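Local coordinates for protein 1H-3-hydroxy-4-oxoquinoline 2,4-dioxygenase (Pseudomonas putida, PDB 3IBT) that cleaves the heterocyclic ring of 3-hydroxy-1H-quinolin-4-one with dioxygen, giving N-formylanthranilate and carbon monoxide without the help of any cofactor, at residues F25-W30 with Q75-F80; N39-L44 with F48-P53; N164-E169 with T243-L248; C209-Q214 with A255-E260. All blocks are in the same frame, centred on the assembly; numbering follows the deposited sequence.

How the contacts relate
All four contacts are buried, but they lie in different parts of one alpha/beta-hydrolase fold. Contacts 1, 2 and 4 pack helices on the central sheet. Contacts 1 and 2 use the neighbouring strands 23-27 and 49-53, joined by backbone pairing between Leu26 and Ile51, while the helices of contacts 2 and 4 touch through Leu44 and Ile258. Contact 1 is wholly apolar; contact 2 adds a backbone hydrogen bond; in contact 4 the apolar patch is small, and the helix's polar side chains bond to one another. Contact 3 differs: it lies off the sheet, though its 243-248 segment, which bears His244, touches contacts 2 and 4, and it brings in an aromatic histidine-phenylalanine pair.

Contact 1 of 4, residues F25-W30 with Q75-F80; sequences FLLSGW and QDLLAF
Leu27 on strand 23-27 and Leu77 on helix 70-83 mark the closest backbone approach, their CA atoms 9.7 Å apart. The short axes run nearly antiparallel, at 161°, and pass 12.6 Å from each other, a separation bridged by side chains. Leu77 serves two partners with its two methyls. CD1 meets Leu27 CD1 tip to tip at 3.7 Å, while CD2 lies over one face of the Phe25 ring, 4.1 Å from its centroid and only 14° off the normal, a CH-pi contact. Phe25 has CG anti to the carbonyl carbon (chi1 -84°), which carries the ring out from the strand toward the helix. Phe80 comes to the edge of that ring, its CD2 4.0 Å from Phe25 CE2, and packs in turn against Tyr13. Cut back to an alanine here, the Leu77 side chain would lose both methyls, which is likely to leave the Phe25 face without this cover and open a gap beside Leu27. Met91 and Pro53 of the adjoining strands continue the same layer. With no hydrogen bond between them, the two segments meet here through apolar side chains, as in the core of an alpha/beta-hydrolase fold.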
# COMPACT_ATOMS: atom_id res chain seq x y z
N PHE A 25 -6.94 -8.78 2.97
CA PHE A 25 -6.91 -7.95 1.78
C PHE A 25 -5.49 -7.55 1.43
O PHE A 25 -4.72 -7.09 2.32
CB PHE A 25 -7.72 -6.67 2.00
CG PHE A 25 -9.18 -6.82 1.78
CD1 PHE A 25 -10.03 -7.09 2.84
CD2 PHE A 25 -9.72 -6.66 0.50
CE1 PHE A 25 -11.43 -7.22 2.64
CE2 PHE A 25 -11.12 -6.79 0.26
CZ PHE A 25 -11.99 -7.07 1.33
N LEU A 26 -5.14 -7.71 0.15
CA LEU A 26 -3.85 -7.21 -0.31
C LEU A 26 -4.02 -5.94 -1.16
O LEU A 26 -4.41 -6.05 -2.32
CB LEU A 26 -3.08 -8.30 -1.06
CG LEU A 26 -2.44 -9.45 -0.27
CD1 LEU A 26 -1.29 -10.03 -1.09
CD2 LEU A 26 -1.92 -9.03 1.10
N LEU A 27 -3.70 -4.77 -0.57
CA LEU A 27 -3.97 -3.43 -1.17
C LEU A 27 -2.73 -2.71 -1.66
O LEU A 27 -1.83 -2.42 -0.86
CB LEU A 27 -4.65 -2.50 -0.16
CG LEU A 27 -5.88 -2.97 0.60
CD1 LEU A 27 -6.17 -2.08 1.85
CD2 LEU A 27 -7.06 -3.06 -0.35
N SER A 28 -2.70 -2.34 -2.93
CA SER A 28 -1.50 -1.71 -3.50
C SER A 28 -1.25 -0.16 -3.23
O SER A 28 -2.01 0.50 -2.52
CB SER A 28 -1.49 -1.96 -5.01
OG SER A 28 -2.14 -0.87 -5.63
N GLY A 29 -0.19 0.40 -3.81
CA GLY A 29 -0.05 1.84 -3.83
C GLY A 29 -0.77 2.40 -5.04
O GLY A 29 -1.46 1.65 -5.76
N TRP A 30 -0.64 3.72 -5.24
CA TRP A 30 -1.19 4.41 -6.41
C TRP A 30 -0.45 3.94 -7.63
O TRP A 30 0.74 3.63 -7.53
CB TRP A 30 -0.99 5.93 -6.30
CG TRP A 30 -1.84 6.56 -5.26
CD1 TRP A 30 -1.55 6.69 -3.92
CD2 TRP A 30 -3.13 7.17 -5.45
NE1 TRP A 30 -2.59 7.33 -3.27
CE2 TRP A 30 -3.56 7.64 -4.18
CE3 TRP A 30 -3.96 7.37 -6.58
CZ2 TRP A 30 -4.79 8.30 -4.01
CZ3 TRP A 30 -5.18 8.01 -6.40
CH2 TRP A 30 -5.59 8.47 -5.13
N GLN A 75 -13.53 4.80 1.14
CA GLN A 75 -14.94 4.62 1.02
C GLN A 75 -15.27 3.43 0.09
O GLN A 75 -16.13 2.60 0.40
CB GLN A 75 -15.57 5.92 0.52
CG GLN A 75 -15.61 6.98 1.60
CD GLN A 75 -16.58 6.59 2.69
OE1 GLN A 75 -17.87 6.66 2.45
NE2 GLN A 75 -15.99 6.15 3.89
N ASP A 76 -14.57 3.38 -1.05
CA ASP A 76 -14.53 2.22 -1.92
C ASP A 76 -14.46 0.90 -1.12
O ASP A 76 -15.40 0.08 -1.15
CB ASP A 76 -13.31 2.32 -2.86
CG ASP A 76 -13.41 3.48 -3.84
OD1 ASP A 76 -14.72 4.12 -3.82
OD2 ASP A 76 -12.31 3.68 -4.66
N LEU A 77 -13.36 0.72 -0.42
CA LEU A 77 -13.12 -0.49 0.31
C LEU A 77 -14.20 -0.78 1.37
O LEU A 77 -14.46 -1.95 1.67
CB LEU A 77 -11.74 -0.45 0.96
CG LEU A 77 -10.88 -1.71 1.02
CD1 LEU A 77 -9.84 -1.43 2.04
CD2 LEU A 77 -11.63 -2.98 1.41
N LEU A 78 -14.78 0.26 1.96
CA LEU A 78 -15.82 0.07 2.97
C LEU A 78 -17.16 -0.43 2.36
O LEU A 78 -17.92 -1.22 2.95
CB LEU A 78 -16.03 1.37 3.75
CG LEU A 78 -14.95 1.80 4.74
CD1 LEU A 78 -15.33 3.16 5.26
CD2 LEU A 78 -14.80 0.85 5.89
N ALA A 79 -17.41 0.04 1.14
CA ALA A 79 -18.52 -0.41 0.35
C ALA A 79 -18.19 -1.82 -0.23
O ALA A 79 -19.06 -2.46 -0.86
CB ALA A 79 -18.78 0.60 -0.73
N PHE A 80 -16.94 -2.28 -0.02
CA PHE A 80 -16.51 -3.61 -0.48
C PHE A 80 -16.88 -4.66 0.54
O PHE A 80 -17.81 -5.44 0.31
CB PHE A 80 -15.01 -3.64 -0.76
CG PHE A 80 -14.68 -4.24 -2.08
CD1 PHE A 80 -15.05 -3.58 -3.26
CD2 PHE A 80 -14.03 -5.47 -2.16
CE1 PHE A 80 -14.77 -4.12 -4.50
CE2 PHE A 80 -13.73 -6.03 -3.39
CZ PHE A 80 -14.11 -5.34 -4.57

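Contact 2 of 4, residues N39-L44 with F48-P53; sequences NLAPLL and FHVICP
Leu44 O accepts a hydrogen bond from Phe48 N at 3.1 Å, with an N-H...O angle of 158° and the donor almost on the line of the C=O bond. Two side chains also border this oxygen. Phe48 turns its ring edge to it, CD1 at 3.6 Å from Leu44 O, and Val50 CG2 stands as close. The bond spans the turn between the short, weakly bonded helix about 40-44 and the residue before strand 49-53, where the chain doubles back; the two axes run nearly antiparallel, 160° apart. Strand 23-27, this helix and strand 49-53 form a beta-alpha-beta unit of the alpha/beta-hydrolase sheet, and the contact packs its helix on its second strand. Leu44 CB touches two residues, lying 3.9 Å from Val50 CG2 and 4.1 Å from Phe48 CD1. Val50 sets CG1 anti to its backbone N (chi1 175°), which aims the valine fork at the helix, with CG2 toward Leu44 and CG1 toward Ala41. One turn back, Ala41 CB reaches more loosely, at 4.3 Å from Cys52 SG. On the alternate face of the strand, Ile51 leans on Phe25 and Tyr13, while His49 is hydrogen-bonded to Glu15 and Thr23.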
# COMPACT_ATOMS: atom_id res chain seq x y z
N ASN A 39 3.52 -12.59 -6.60
CA ASN A 39 4.39 -13.60 -5.96
C ASN A 39 3.90 -13.93 -4.58
O ASN A 39 3.92 -15.07 -4.19
CB ASN A 39 5.86 -13.17 -5.90
CG ASN A 39 6.50 -13.06 -7.27
OD1 ASN A 39 6.07 -13.71 -8.25
ND2 ASN A 39 7.55 -12.22 -7.36
N LEU A 40 3.41 -12.93 -3.86
CA LEU A 40 3.03 -13.10 -2.46
C LEU A 40 1.67 -13.80 -2.25
O LEU A 40 1.49 -14.60 -1.32
CB LEU A 40 3.09 -11.74 -1.77
CG LEU A 40 2.34 -11.53 -0.49
CD1 LEU A 40 2.89 -12.47 0.55
CD2 LEU A 40 2.53 -10.13 -0.15
N ALA A 41 0.72 -13.51 -3.12
CA ALA A 41 -0.62 -14.04 -2.98
C ALA A 41 -0.68 -15.55 -3.06
O ALA A 41 -1.28 -16.15 -2.17
CB ALA A 41 -1.60 -13.41 -3.96
N PRO A 42 -0.08 -16.19 -4.10
CA PRO A 42 -0.24 -17.66 -4.13
C PRO A 42 0.30 -18.32 -2.87
O PRO A 42 -0.18 -19.37 -2.50
CB PRO A 42 0.56 -18.07 -5.36
CG PRO A 42 0.50 -16.88 -6.23
CD PRO A 42 0.71 -15.74 -5.25
N LEU A 43 1.25 -17.69 -2.19
CA LEU A 43 1.77 -18.22 -0.94
C LEU A 43 0.71 -18.12 0.16
O LEU A 43 0.43 -19.12 0.83
CB LEU A 43 3.07 -17.52 -0.53
CG LEU A 43 4.24 -17.51 -1.51
CD1 LEU A 43 5.49 -16.92 -0.93
CD2 LEU A 43 4.52 -18.92 -2.03
N LEU A 44 0.10 -16.95 0.33
CA LEU A 44 -0.89 -16.76 1.39
C LEU A 44 -2.22 -17.46 1.10
O LEU A 44 -3.12 -17.42 1.95
CB LEU A 44 -1.15 -15.28 1.64
CG LEU A 44 0.01 -14.34 1.99
CD1 LEU A 44 -0.40 -12.87 1.90
CD2 LEU A 44 0.58 -14.66 3.35
N PHE A 48 -5.09 -18.11 4.19
CA PHE A 48 -6.05 -17.05 4.17
C PHE A 48 -6.92 -17.07 2.94
O PHE A 48 -6.58 -17.68 1.94
CB PHE A 48 -5.30 -15.77 4.12
CG PHE A 48 -4.42 -15.57 5.27
CD1 PHE A 48 -3.10 -15.95 5.22
CD2 PHE A 48 -4.91 -14.96 6.41
CE1 PHE A 48 -2.29 -15.73 6.28
CE2 PHE A 48 -4.09 -14.74 7.48
CZ PHE A 48 -2.78 -15.13 7.41
N HIS A 49 -8.05 -16.37 3.02
CA HIS A 49 -8.90 -16.05 1.87
C HIS A 49 -8.36 -14.73 1.34
O HIS A 49 -8.41 -13.72 2.06
CB HIS A 49 -10.35 -15.92 2.36
CG HIS A 49 -11.32 -15.44 1.32
ND1 HIS A 49 -12.55 -14.92 1.66
CD2 HIS A 49 -11.25 -15.40 -0.03
CE1 HIS A 49 -13.20 -14.58 0.56
NE2 HIS A 49 -12.43 -14.86 -0.48
N VAL A 50 -7.80 -14.70 0.13
CA VAL A 50 -7.00 -13.53 -0.25
C VAL A 50 -7.54 -12.72 -1.39
O VAL A 50 -7.59 -13.20 -2.53
CB VAL A 50 -5.55 -13.89 -0.59
CG1 VAL A 50 -4.83 -12.66 -1.08
CG2 VAL A 50 -4.84 -14.49 0.62
N ILE A 51 -7.91 -11.47 -1.09
CA ILE A 51 -8.50 -10.55 -2.06
C ILE A 51 -7.53 -9.44 -2.48
O ILE A 51 -7.21 -8.59 -1.66
CB ILE A 51 -9.77 -9.89 -1.51
CG1 ILE A 51 -10.63 -10.89 -0.73
CG2 ILE A 51 -10.52 -9.25 -2.64
CD1 ILE A 51 -12.15 -10.89 -1.08
N CYS A 52 -7.07 -9.43 -3.72
CA CYS A 52 -6.26 -8.32 -4.17
C CYS A 52 -7.11 -7.40 -5.05
O CYS A 52 -7.33 -7.70 -6.23
CB CYS A 52 -5.04 -8.81 -4.94
SG CYS A 52 -3.93 -9.85 -3.99
N PRO A 53 -7.64 -6.28 -4.48
CA PRO A 53 -8.37 -5.28 -5.30
C PRO A 53 -7.56 -4.27 -6.16
O PRO A 53 -6.36 -4.11 -5.99
CB PRO A 53 -9.25 -4.53 -4.27
CG PRO A 53 -8.78 -4.96 -2.91
CD PRO A 53 -7.65 -5.95 -3.04

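Contact 3 of 4, residues N164-E169 with T243-L248; sequences NHLRNE and THFPSL
His165 of helix 160-169 meets both Phe245 and Leu248, and this trio forms the close side of the contact. The imidazole presents its edge to the Phe245 ring in an edge-to-face pair, with centroids 5.3 Å apart and planes inclined at 62°. His165 CD2 is the atom above the phenyl face, set off toward the rim, 4.2 Å from Phe245 CE2. Beneath the opposite face lies His244 CB, so the phenyl ring is sandwiched between two histidine side chains. Leu248 crosses His165 at about a right angle, its CD1 3.6 Å from His165 CB and a little farther from CG. With chi1 at -178°, the histidine extends its imidazole from the helix in the direction opposite its backbone N, which brings the ring up against Phe245 and its CB and CG against Leu248 CD1. A weak, bent hydrogen bond from ND1 to Glu169 OE1, one turn on, is likely to restrain the imidazole only slightly; Glu169 itself is salt-bridged to Arg35.

Leu166 adds a lesser contact, its CD2 4.0 Å from Phe245 CE1. Beyond it, the helix turns to solvent, where Arg167 and Asn168 are exposed and take no part in the packing. No hydrogen bond crosses between the segments.

Phe245 sits at the N-cap position of helix 246-249, directly after His244, probably the proton donor and acceptor of the reaction. His244 stacks on Trp153 and makes a weak hydrogen bond from ND1 to Asp120, while His165 and Phe245 both touch Gln32, a likely substrate-binding residue. Helix 160-169, in the helical insertion between strands 115-119 and 207-212, thus packs against the histidine-bearing loop of an alpha/beta-hydrolase active site.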
# COMPACT_ATOMS: atom_id res chain seq x y z
N ASN A 164 10.24 -5.70 -14.12
CA ASN A 164 9.07 -5.82 -14.98
C ASN A 164 7.97 -4.88 -14.52
O ASN A 164 7.20 -4.31 -15.34
CB ASN A 164 8.52 -7.24 -15.04
CG ASN A 164 7.30 -7.33 -15.96
OD1 ASN A 164 7.36 -6.92 -17.12
ND2 ASN A 164 6.19 -7.78 -15.43
N HIS A 165 7.88 -4.77 -13.19
CA HIS A 165 6.86 -3.96 -12.58
C HIS A 165 7.04 -2.49 -12.98
O HIS A 165 6.14 -1.86 -13.56
CB HIS A 165 6.89 -4.10 -11.09
CG HIS A 165 5.83 -3.31 -10.41
ND1 HIS A 165 4.50 -3.67 -10.45
CD2 HIS A 165 5.89 -2.17 -9.70
CE1 HIS A 165 3.79 -2.79 -9.77
NE2 HIS A 165 4.61 -1.86 -9.32
N LEU A 166 8.22 -1.95 -12.71
CA LEU A 166 8.47 -0.59 -13.09
C LEU A 166 8.88 -0.47 -14.57
O LEU A 166 9.55 0.48 -14.98
CB LEU A 166 9.45 0.07 -12.10
CG LEU A 166 10.74 -0.63 -11.70
CD1 LEU A 166 11.85 -0.47 -12.78
CD2 LEU A 166 11.18 -0.06 -10.39
N ARG A 167 8.44 -1.40 -15.40
CA ARG A 167 8.47 -1.14 -16.85
C ARG A 167 7.19 -1.43 -17.53
O ARG A 167 7.05 -1.11 -18.68
CB ARG A 167 9.56 -1.94 -17.56
CG ARG A 167 10.91 -1.31 -17.45
CD ARG A 167 11.99 -2.38 -17.31
NE ARG A 167 13.23 -1.86 -16.71
CZ ARG A 167 14.42 -2.45 -16.83
NH1 ARG A 167 14.55 -3.59 -17.52
NH2 ARG A 167 15.49 -1.89 -16.26
N ASN A 168 6.26 -2.09 -16.86
CA ASN A 168 5.10 -2.58 -17.58
C ASN A 168 3.80 -2.41 -16.81
O ASN A 168 2.72 -2.26 -17.42
CB ASN A 168 5.33 -4.03 -18.05
CG ASN A 168 6.25 -4.13 -19.28
OD1 ASN A 168 7.41 -3.70 -19.24
ND2 ASN A 168 5.73 -4.73 -20.37
N GLU A 169 3.89 -2.41 -15.49
CA GLU A 169 2.72 -2.13 -14.66
C GLU A 169 2.55 -0.62 -14.56
O GLU A 169 1.67 -0.04 -15.18
CB GLU A 169 2.86 -2.72 -13.23
CG GLU A 169 2.12 -4.06 -12.95
CD GLU A 169 2.84 -5.29 -13.54
OE1 GLU A 169 4.11 -5.29 -13.49
OE2 GLU A 169 2.17 -6.25 -14.04
N THR A 243 15.22 -2.89 -2.71
CA THR A 243 14.07 -2.42 -3.47
C THR A 243 12.95 -1.85 -2.60
O THR A 243 12.88 -2.13 -1.40
CB THR A 243 13.55 -3.63 -4.30
OG1 THR A 243 14.19 -3.61 -5.56
CG2 THR A 243 12.00 -3.78 -4.41
N HIS A 244 12.07 -1.09 -3.24
CA HIS A 244 10.86 -0.53 -2.62
C HIS A 244 9.66 -1.52 -2.51
O HIS A 244 8.70 -1.22 -1.79
CB HIS A 244 10.51 0.79 -3.36
CG HIS A 244 9.26 1.50 -2.89
ND1 HIS A 244 9.08 1.95 -1.60
CD2 HIS A 244 8.16 1.90 -3.58
CE1 HIS A 244 7.91 2.57 -1.51
NE2 HIS A 244 7.34 2.56 -2.70
N PHE A 245 9.70 -2.69 -3.17
CA PHE A 245 8.54 -3.63 -3.21
C PHE A 245 8.94 -4.97 -2.67
O PHE A 245 9.23 -5.93 -3.41
CB PHE A 245 8.05 -3.78 -4.61
CG PHE A 245 8.24 -2.57 -5.42
CD1 PHE A 245 9.42 -2.37 -6.12
CD2 PHE A 245 7.24 -1.58 -5.46
CE1 PHE A 245 9.63 -1.21 -6.89
CE2 PHE A 245 7.41 -0.43 -6.23
CZ PHE A 245 8.62 -0.23 -6.95
N PRO A 246 9.02 -5.05 -1.34
CA PRO A 246 9.39 -6.34 -0.76
C PRO A 246 8.44 -7.50 -1.15
O PRO A 246 8.81 -8.67 -1.11
CB PRO A 246 9.35 -6.06 0.75
CG PRO A 246 8.66 -4.77 0.94
CD PRO A 246 8.80 -4.00 -0.32
N SER A 247 7.22 -7.18 -1.54
CA SER A 247 6.29 -8.22 -1.95
C SER A 247 6.71 -8.84 -3.28
O SER A 247 6.30 -9.94 -3.59
CB SER A 247 4.91 -7.63 -2.08
OG SER A 247 5.01 -6.48 -2.94
N LEU A 248 7.52 -8.13 -4.06
CA LEU A 248 7.98 -8.62 -5.34
C LEU A 248 9.36 -9.16 -5.17
O LEU A 248 9.63 -10.28 -5.57
CB LEU A 248 8.04 -7.49 -6.35
CG LEU A 248 6.74 -7.03 -7.00
CD1 LEU A 248 7.04 -5.84 -7.92
CD2 LEU A 248 6.09 -8.16 -7.77

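Contact 4 of 4, residues C209-Q214 with A255-E260; sequences CHIYSQ and AQAIRE
Ile211 of strand 207-212 packs against Ala257 and Ile258 of helix 251-261, placing the last helix of this alpha/beta-hydrolase fold against its sheet. The apolar group is small. Ile211 CD1 does all the touching from the strand side, 3.8 Å from Ala257 CB and 4.2 Å from Ile258 CG1. CG1 of Ile211 stands anti to the carbonyl carbon (chi1 -62°) and the chain continues extended, which brings the terminal methyl up to the helix. Ala257 meets it with its one methyl, whereas Ile258 flanks it and also touches Ile117 of the next strand and Leu40 and Leu44 of helix 40-44. The Ile211 to Ala257 pair has the closest CA atoms across the two segments, 7.9 Å apart.

Hydrogen bonds do not cross between the two segments. On the strand side, the backbone N atoms of Ser213 and Gln214, just past the strand end, both bond to Asp120 OD1. Asp120 probably raises the basicity of His244, and these are two bonds that are likely to hold its carboxylate in place.

The polar side chains of the helix bond among themselves, away from Ile211. Arg259 NE donates to Gln256 OE1 at 3.1 Å, an almost straight bond at 170° that lies in the guanidinium plane but approaches from above the plane of the amide carbonyl. Arg259 NH1 is in addition salt-bridged to Asp47. The Gln256 amide then donates in turn, Gln256 NE2 meeting the anti side of Glu260 OE2 at 2.6 Å.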
# COMPACT_ATOMS: atom_id res chain seq x y z
N CYS A 209 2.18 -3.45 12.04
CA CYS A 209 3.46 -4.03 11.68
C CYS A 209 3.87 -3.42 10.37
O CYS A 209 3.13 -3.52 9.39
CB CYS A 209 3.32 -5.53 11.54
SG CYS A 209 4.77 -6.40 10.89
N HIS A 210 5.04 -2.77 10.37
CA HIS A 210 5.64 -2.19 9.17
C HIS A 210 6.76 -3.07 8.61
O HIS A 210 7.84 -3.16 9.22
CB HIS A 210 6.23 -0.80 9.47
CG HIS A 210 6.68 -0.06 8.23
ND1 HIS A 210 7.80 0.73 8.20
CD2 HIS A 210 6.15 -0.02 6.98
CE1 HIS A 210 7.94 1.25 6.99
NE2 HIS A 210 6.95 0.80 6.22
N ILE A 211 6.49 -3.68 7.46
CA ILE A 211 7.48 -4.44 6.68
C ILE A 211 8.10 -3.52 5.63
O ILE A 211 7.41 -2.75 5.01
CB ILE A 211 6.82 -5.63 5.96
CG1 ILE A 211 6.22 -6.61 6.98
CG2 ILE A 211 7.83 -6.38 5.14
CD1 ILE A 211 5.15 -7.55 6.38
N TYR A 212 9.39 -3.58 5.42
CA TYR A 212 10.02 -2.54 4.60
C TYR A 212 11.49 -2.83 4.37
O TYR A 212 12.20 -3.37 5.27
CB TYR A 212 9.89 -1.21 5.31
CG TYR A 212 10.92 -1.06 6.40
CD1 TYR A 212 12.13 -0.43 6.16
CD2 TYR A 212 10.70 -1.59 7.67
CE1 TYR A 212 13.10 -0.32 7.16
CE2 TYR A 212 11.66 -1.46 8.68
CZ TYR A 212 12.86 -0.83 8.41
OH TYR A 212 13.84 -0.71 9.37
N SER A 213 11.95 -2.48 3.17
CA SER A 213 13.39 -2.57 2.85
C SER A 213 14.01 -1.19 2.62
O SER A 213 15.17 -0.94 2.95
CB SER A 213 13.58 -3.42 1.62
OG SER A 213 12.85 -4.64 1.74
N GLN A 214 13.21 -0.29 2.08
CA GLN A 214 13.67 1.04 1.67
C GLN A 214 13.02 2.13 2.55
O GLN A 214 11.93 1.92 3.13
CB GLN A 214 13.27 1.23 0.20
CG GLN A 214 14.39 1.85 -0.51
CD GLN A 214 14.11 2.11 -1.95
OE1 GLN A 214 14.44 1.29 -2.80
NE2 GLN A 214 13.55 3.30 -2.25
N ALA A 255 5.81 -13.22 3.22
CA ALA A 255 4.70 -14.13 3.50
C ALA A 255 4.85 -14.61 4.93
O ALA A 255 3.87 -14.82 5.67
CB ALA A 255 4.69 -15.29 2.53
N GLN A 256 6.10 -14.79 5.35
CA GLN A 256 6.30 -15.40 6.63
C GLN A 256 5.95 -14.39 7.71
O GLN A 256 5.43 -14.76 8.77
CB GLN A 256 7.72 -15.92 6.76
CG GLN A 256 7.91 -16.71 8.03
CD GLN A 256 7.01 -17.93 8.08
OE1 GLN A 256 6.55 -18.46 7.03
NE2 GLN A 256 6.75 -18.40 9.29
N ALA A 257 6.20 -13.12 7.42
CA ALA A 257 5.97 -12.02 8.36
C ALA A 257 4.49 -11.77 8.52
O ALA A 257 4.03 -11.54 9.65
CB ALA A 257 6.65 -10.77 7.86
N ILE A 258 3.76 -11.81 7.39
CA ILE A 258 2.30 -11.66 7.38
C ILE A 258 1.72 -12.82 8.17
O ILE A 258 0.98 -12.63 9.11
CB ILE A 258 1.73 -11.61 5.96
CG1 ILE A 258 2.15 -10.31 5.26
CG2 ILE A 258 0.20 -11.70 5.99
CD1 ILE A 258 1.84 -10.29 3.81
N ARG A 259 2.16 -14.02 7.82
CA ARG A 259 1.73 -15.20 8.55
C ARG A 259 1.93 -15.05 10.02
O ARG A 259 1.03 -15.36 10.77
CB ARG A 259 2.49 -16.42 8.09
CG ARG A 259 1.63 -17.47 7.46
CD ARG A 259 2.46 -18.75 7.31
NE ARG A 259 3.53 -18.67 6.30
CZ ARG A 259 3.35 -18.74 4.97
NH1 ARG A 259 2.13 -18.86 4.43
NH2 ARG A 259 4.42 -18.69 4.16
N GLU A 260 3.10 -14.58 10.44
CA GLU A 260 3.39 -14.59 11.87
C GLU A 260 2.75 -13.44 12.60
O GLU A 260 2.34 -13.59 13.75
CB GLU A 260 4.88 -14.61 12.15
CG GLU A 260 5.49 -15.98 12.04
CD GLU A 260 7.01 -15.93 11.86
OE1 GLU A 260 7.59 -14.89 12.29
OE2 GLU A 260 7.62 -16.90 11.29